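Local coordinates for protein phosphoribosylaminoimidazole-succinocarboxamide synthase (Ehrlichia chaffeensis str. Arkansas, PDB 3KRE) that catalyses the ATP-dependent joining of L-aspartate to 5-amino-1-(5-phosphoribosyl)imidazole-4-carboxylate, giving SAICAR in de novo purine biosynthesis, at residues I105-A119 and K193-H205. Residues are numbered along the deposited sequence; the frame is centred on the assembly and turned at random. Where two conformers were deposited one is given.
Sequences ITIIPIEVVIRNLAA and KLVDFKLEFGKLH. With EDO (1,2-ethanediol), chain G; EDO (1,2-ethanediol), chain F.
V195 O is gripped by two successive amides, N116 N at 2.8 Å and L117 N at 3.2 Å, where segment 105-119 turns a corner. The amide of N116 suits this corner because ND2 has two hydrogens, one for L194 O, met at 3.0 Å from above the carbonyl plane, and one for N180 of helix 166-189. Beyond it, 110-115 and 193-199 run antiparallel, V112 pairing with L199 and I114 with F197. F197 CG sits between its own backbone N and carbonyl carbon (chi1 64°), which turns a ring face to I114, whose CB stands 4.1 Å from the ring centroid; such apolar residues suit this buried face. The face carrying V113, R115, D196 and K198 is more polar. R115 NH1 and D196 OD2 form a long salt bridge (3.7 Å), and a water joins both to L117 O; R115 also pairs with E140 and D196 with R224. K198 NZ meets E200 OE2 at 3.0 Å; K198 also bridges to D216, and E200 to K144. Past the inverse gamma turn at P109 the register shifts by two, and G202, lacking a side chain, lets I107 approach to 3.9 Å between CA atoms. The two ladders form part of the large antiparallel sheet of the SAICAR synthetase fold.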
# COMPACT_ATOMS: atom_id res chain seq x y z
N ILE A 105 3.29 -15.99 0.33
CA ILE A 105 4.68 -15.61 0.13
C ILE A 105 5.33 -15.12 1.44
O ILE A 105 4.63 -14.80 2.40
CB ILE A 105 4.81 -14.52 -0.97
CG1 ILE A 105 4.01 -13.27 -0.62
CG2 ILE A 105 4.37 -15.05 -2.34
CD1 ILE A 105 4.27 -12.12 -1.62
N THR A 106 6.66 -15.10 1.47
CA THR A 106 7.37 -14.51 2.60
C THR A 106 7.61 -13.05 2.34
O THR A 106 8.20 -12.70 1.33
CB THR A 106 8.68 -15.24 2.90
OG1 THR A 106 8.35 -16.61 3.18
CG2 THR A 106 9.33 -14.66 4.13
N ILE A 107 7.12 -12.21 3.25
CA ILE A 107 7.17 -10.77 3.04
C ILE A 107 8.56 -10.32 3.46
O ILE A 107 9.06 -10.72 4.51
CB ILE A 107 6.08 -10.03 3.83
CG1 ILE A 107 4.69 -10.52 3.41
CG2 ILE A 107 6.16 -8.50 3.63
CD1 ILE A 107 4.42 -10.32 1.94
N ILE A 108 9.19 -9.52 2.63
CA ILE A 108 10.45 -8.86 2.95
C ILE A 108 10.15 -7.72 3.95
O ILE A 108 9.24 -6.94 3.74
CB ILE A 108 11.14 -8.34 1.67
CG1 ILE A 108 11.47 -9.50 0.72
CG2 ILE A 108 12.38 -7.45 1.98
CD1 ILE A 108 11.32 -9.13 -0.69
N PRO A 109 10.92 -7.61 5.02
CA PRO A 109 10.44 -6.72 6.09
C PRO A 109 10.83 -5.26 5.87
O PRO A 109 11.33 -4.60 6.81
CB PRO A 109 11.13 -7.29 7.31
CG PRO A 109 12.45 -7.67 6.80
CD PRO A 109 12.23 -8.17 5.36
N ILE A 110 10.58 -4.77 4.65
CA ILE A 110 10.83 -3.38 4.23
C ILE A 110 9.53 -2.76 3.74
O ILE A 110 8.78 -3.42 3.02
CB ILE A 110 11.82 -3.34 3.04
CG1 ILE A 110 13.15 -4.03 3.40
CG2 ILE A 110 12.05 -1.90 2.56
CD1 ILE A 110 14.10 -4.20 2.22
N GLU A 111 9.26 -1.52 4.09
CA GLU A 111 8.19 -0.73 3.49
C GLU A 111 8.89 0.22 2.54
O GLU A 111 9.85 0.88 2.93
CB GLU A 111 7.46 0.07 4.55
CG GLU A 111 6.74 -0.83 5.52
CD GLU A 111 5.85 -0.06 6.43
OE1 GLU A 111 6.39 0.67 7.30
OE2 GLU A 111 4.63 -0.19 6.30
N VAL A 112 8.45 0.25 1.28
CA VAL A 112 9.01 1.17 0.31
C VAL A 112 8.02 2.32 0.19
O VAL A 112 6.85 2.10 -0.14
CB VAL A 112 9.21 0.50 -1.05
CG1 VAL A 112 9.93 1.45 -1.99
CG2 VAL A 112 9.96 -0.86 -0.89
N VAL A 113 8.47 3.53 0.49
CA VAL A 113 7.59 4.69 0.39
C VAL A 113 8.05 5.50 -0.79
O VAL A 113 9.24 5.81 -0.89
CB VAL A 113 7.59 5.54 1.68
CG1 VAL A 113 6.78 6.81 1.46
CG2 VAL A 113 7.04 4.72 2.88
N ILE A 114 7.13 5.81 -1.69
CA ILE A 114 7.38 6.57 -2.90
C ILE A 114 6.61 7.89 -2.77
O ILE A 114 5.40 7.90 -2.55
CB ILE A 114 6.92 5.82 -4.18
CG1 ILE A 114 7.61 4.45 -4.30
CG2 ILE A 114 7.28 6.62 -5.39
CD1 ILE A 114 6.94 3.33 -3.52
N ARG A 115 7.33 9.00 -2.89
CA ARG A 115 6.73 10.34 -2.70
C ARG A 115 6.83 11.19 -3.96
O ARG A 115 7.94 11.39 -4.52
CB ARG A 115 7.43 11.07 -1.55
CG ARG A 115 7.59 10.26 -0.25
CD ARG A 115 8.17 11.10 0.85
NE ARG A 115 8.36 10.31 2.07
CZ ARG A 115 7.42 10.11 3.00
NH1 ARG A 115 6.23 10.64 2.89
NH2 ARG A 115 7.71 9.39 4.06
N ASN A 116 5.67 11.72 -4.38
CA ASN A 116 5.57 12.67 -5.48
C ASN A 116 5.47 14.11 -5.01
O ASN A 116 6.02 15.00 -5.64
CB ASN A 116 4.40 12.31 -6.39
CG ASN A 116 4.60 10.97 -7.06
OD1 ASN A 116 5.64 10.73 -7.64
ND2 ASN A 116 3.62 10.09 -6.95
N LEU A 117 4.73 14.34 -3.94
CA LEU A 117 4.69 15.61 -3.24
C LEU A 117 5.06 15.35 -1.78
O LEU A 117 4.96 14.24 -1.28
CB LEU A 117 3.30 16.22 -3.29
CG LEU A 117 2.49 16.21 -4.60
CD1 LEU A 117 1.12 16.92 -4.30
CD2 LEU A 117 3.22 16.87 -5.75
N ALA A 118 5.47 16.41 -1.09
CA ALA A 118 5.75 16.35 0.33
C ALA A 118 4.46 16.19 1.11
O ALA A 118 3.50 16.91 0.87
CB ALA A 118 6.42 17.62 0.80
N ALA A 119 4.45 15.27 2.06
CA ALA A 119 3.31 15.11 2.96
C ALA A 119 3.75 14.40 4.22
O ALA A 119 4.91 13.95 4.33
CB ALA A 119 2.17 14.36 2.25
N LYS A 193 -4.74 13.00 -7.59
CA LYS A 193 -3.29 13.09 -7.54
C LYS A 193 -2.77 12.06 -6.57
O LYS A 193 -3.17 12.06 -5.40
CB LYS A 193 -2.84 14.48 -7.08
CG LYS A 193 -1.34 14.69 -6.98
CD LYS A 193 -0.61 14.35 -8.31
CE LYS A 193 0.91 14.54 -8.18
NZ LYS A 193 1.65 14.22 -9.46
N LEU A 194 -1.86 11.20 -7.04
CA LEU A 194 -1.18 10.26 -6.16
C LEU A 194 -0.03 10.98 -5.51
O LEU A 194 0.99 11.25 -6.15
CB LEU A 194 -0.63 9.08 -6.95
CG LEU A 194 0.09 7.98 -6.20
CD1 LEU A 194 -0.82 7.36 -5.12
CD2 LEU A 194 0.57 6.88 -7.19
N VAL A 195 -0.23 11.35 -4.25
CA VAL A 195 0.73 12.17 -3.51
C VAL A 195 1.95 11.34 -3.09
O VAL A 195 3.10 11.70 -3.33
CB VAL A 195 -0.01 12.83 -2.31
CG1 VAL A 195 0.98 13.48 -1.31
CG2 VAL A 195 -1.09 13.82 -2.81
N ASP A 196 1.68 10.21 -2.46
CA ASP A 196 2.70 9.28 -2.07
C ASP A 196 2.00 7.95 -1.82
O ASP A 196 0.78 7.89 -1.82
CB ASP A 196 3.50 9.74 -0.84
CG ASP A 196 2.66 9.91 0.46
OD1 ASP A 196 1.78 9.09 0.75
OD2 ASP A 196 2.93 10.85 1.24
N PHE A 197 2.79 6.90 -1.63
CA PHE A 197 2.24 5.59 -1.29
C PHE A 197 3.31 4.65 -0.78
O PHE A 197 4.49 4.95 -0.91
CB PHE A 197 1.50 4.97 -2.49
CG PHE A 197 2.37 4.66 -3.67
CD1 PHE A 197 2.73 3.36 -3.96
CD2 PHE A 197 2.79 5.66 -4.50
CE1 PHE A 197 3.50 3.07 -5.07
CE2 PHE A 197 3.57 5.37 -5.64
CZ PHE A 197 3.93 4.08 -5.91
N LYS A 198 2.88 3.57 -0.11
CA LYS A 198 3.75 2.59 0.50
C LYS A 198 3.49 1.24 -0.16
O LYS A 198 2.32 0.84 -0.35
CB LYS A 198 3.48 2.50 2.02
CG LYS A 198 4.33 1.48 2.81
CD LYS A 198 3.79 0.05 2.80
CE LYS A 198 2.66 -0.22 3.84
NZ LYS A 198 1.83 -1.33 3.27
N LEU A 199 4.57 0.53 -0.47
CA LEU A 199 4.54 -0.80 -1.03
C LEU A 199 5.27 -1.78 -0.13
O LEU A 199 6.21 -1.41 0.57
CB LEU A 199 5.26 -0.83 -2.39
CG LEU A 199 4.70 0.08 -3.47
CD1 LEU A 199 5.57 -0.07 -4.74
CD2 LEU A 199 3.19 -0.25 -3.73
N GLU A 200 4.85 -3.04 -0.17
CA GLU A 200 5.58 -4.15 0.42
C GLU A 200 5.67 -5.25 -0.60
O GLU A 200 4.73 -5.46 -1.39
CB GLU A 200 4.85 -4.70 1.66
CG GLU A 200 4.82 -3.70 2.78
CD GLU A 200 4.07 -4.21 3.99
OE1 GLU A 200 4.09 -5.44 4.25
OE2 GLU A 200 3.49 -3.36 4.70
N PHE A 201 6.79 -5.95 -0.57
CA PHE A 201 7.03 -7.03 -1.51
C PHE A 201 7.34 -8.30 -0.73
O PHE A 201 7.82 -8.25 0.40
CB PHE A 201 8.22 -6.71 -2.38
CG PHE A 201 7.97 -5.57 -3.39
CD1 PHE A 201 7.63 -5.84 -4.71
CD2 PHE A 201 8.12 -4.24 -3.00
CE1 PHE A 201 7.41 -4.77 -5.61
CE2 PHE A 201 7.88 -3.20 -3.92
CZ PHE A 201 7.57 -3.48 -5.19
N GLY A 202 7.15 -9.44 -1.40
CA GLY A 202 7.54 -10.72 -0.84
C GLY A 202 8.07 -11.64 -1.93
O GLY A 202 8.12 -11.26 -3.10
N LYS A 203 8.52 -12.80 -1.51
CA LYS A 203 9.10 -13.74 -2.44
C LYS A 203 8.45 -15.08 -2.24
O LYS A 203 7.98 -15.40 -1.11
CB LYS A 203 10.61 -13.83 -2.23
CG LYS A 203 11.34 -12.58 -2.67
CD LYS A 203 12.79 -12.84 -2.99
CE LYS A 203 13.68 -12.77 -1.80
NZ LYS A 203 15.10 -13.17 -2.21
N LEU A 204 8.41 -15.84 -3.35
CA LEU A 204 7.84 -17.18 -3.31
C LEU A 204 8.62 -18.06 -2.38
O LEU A 204 9.88 -18.02 -2.28
CB LEU A 204 7.73 -17.86 -4.68
CG LEU A 204 7.02 -17.15 -5.84
CD1 LEU A 204 7.28 -17.85 -7.17
CD2 LEU A 204 5.51 -17.04 -5.56
N HIS A 205 7.79 -18.83 -1.68
CA HIS A 205 8.15 -20.02 -0.96
C HIS A 205 9.13 -20.82 -1.67
O HIS A 205 8.88 -21.19 -2.82
CB HIS A 205 6.98 -20.99 -0.85
C1 EDO G . 2.05 6.32 2.41
O1 EDO G . 1.41 7.56 2.58
C2 EDO G . 2.80 6.02 3.69
O2 EDO G . 3.94 6.85 3.68
C1 EDO F . 6.92 3.52 7.76
O1 EDO F . 5.66 3.07 8.27
C2 EDO F . 6.65 4.66 6.81
O2 EDO F . 6.13 5.72 7.62
O HOH W 1 8.78 -5.43 1.26
O HOH W 2 7.15 -5.41 5.39
O HOH W 3 5.01 12.39 0.89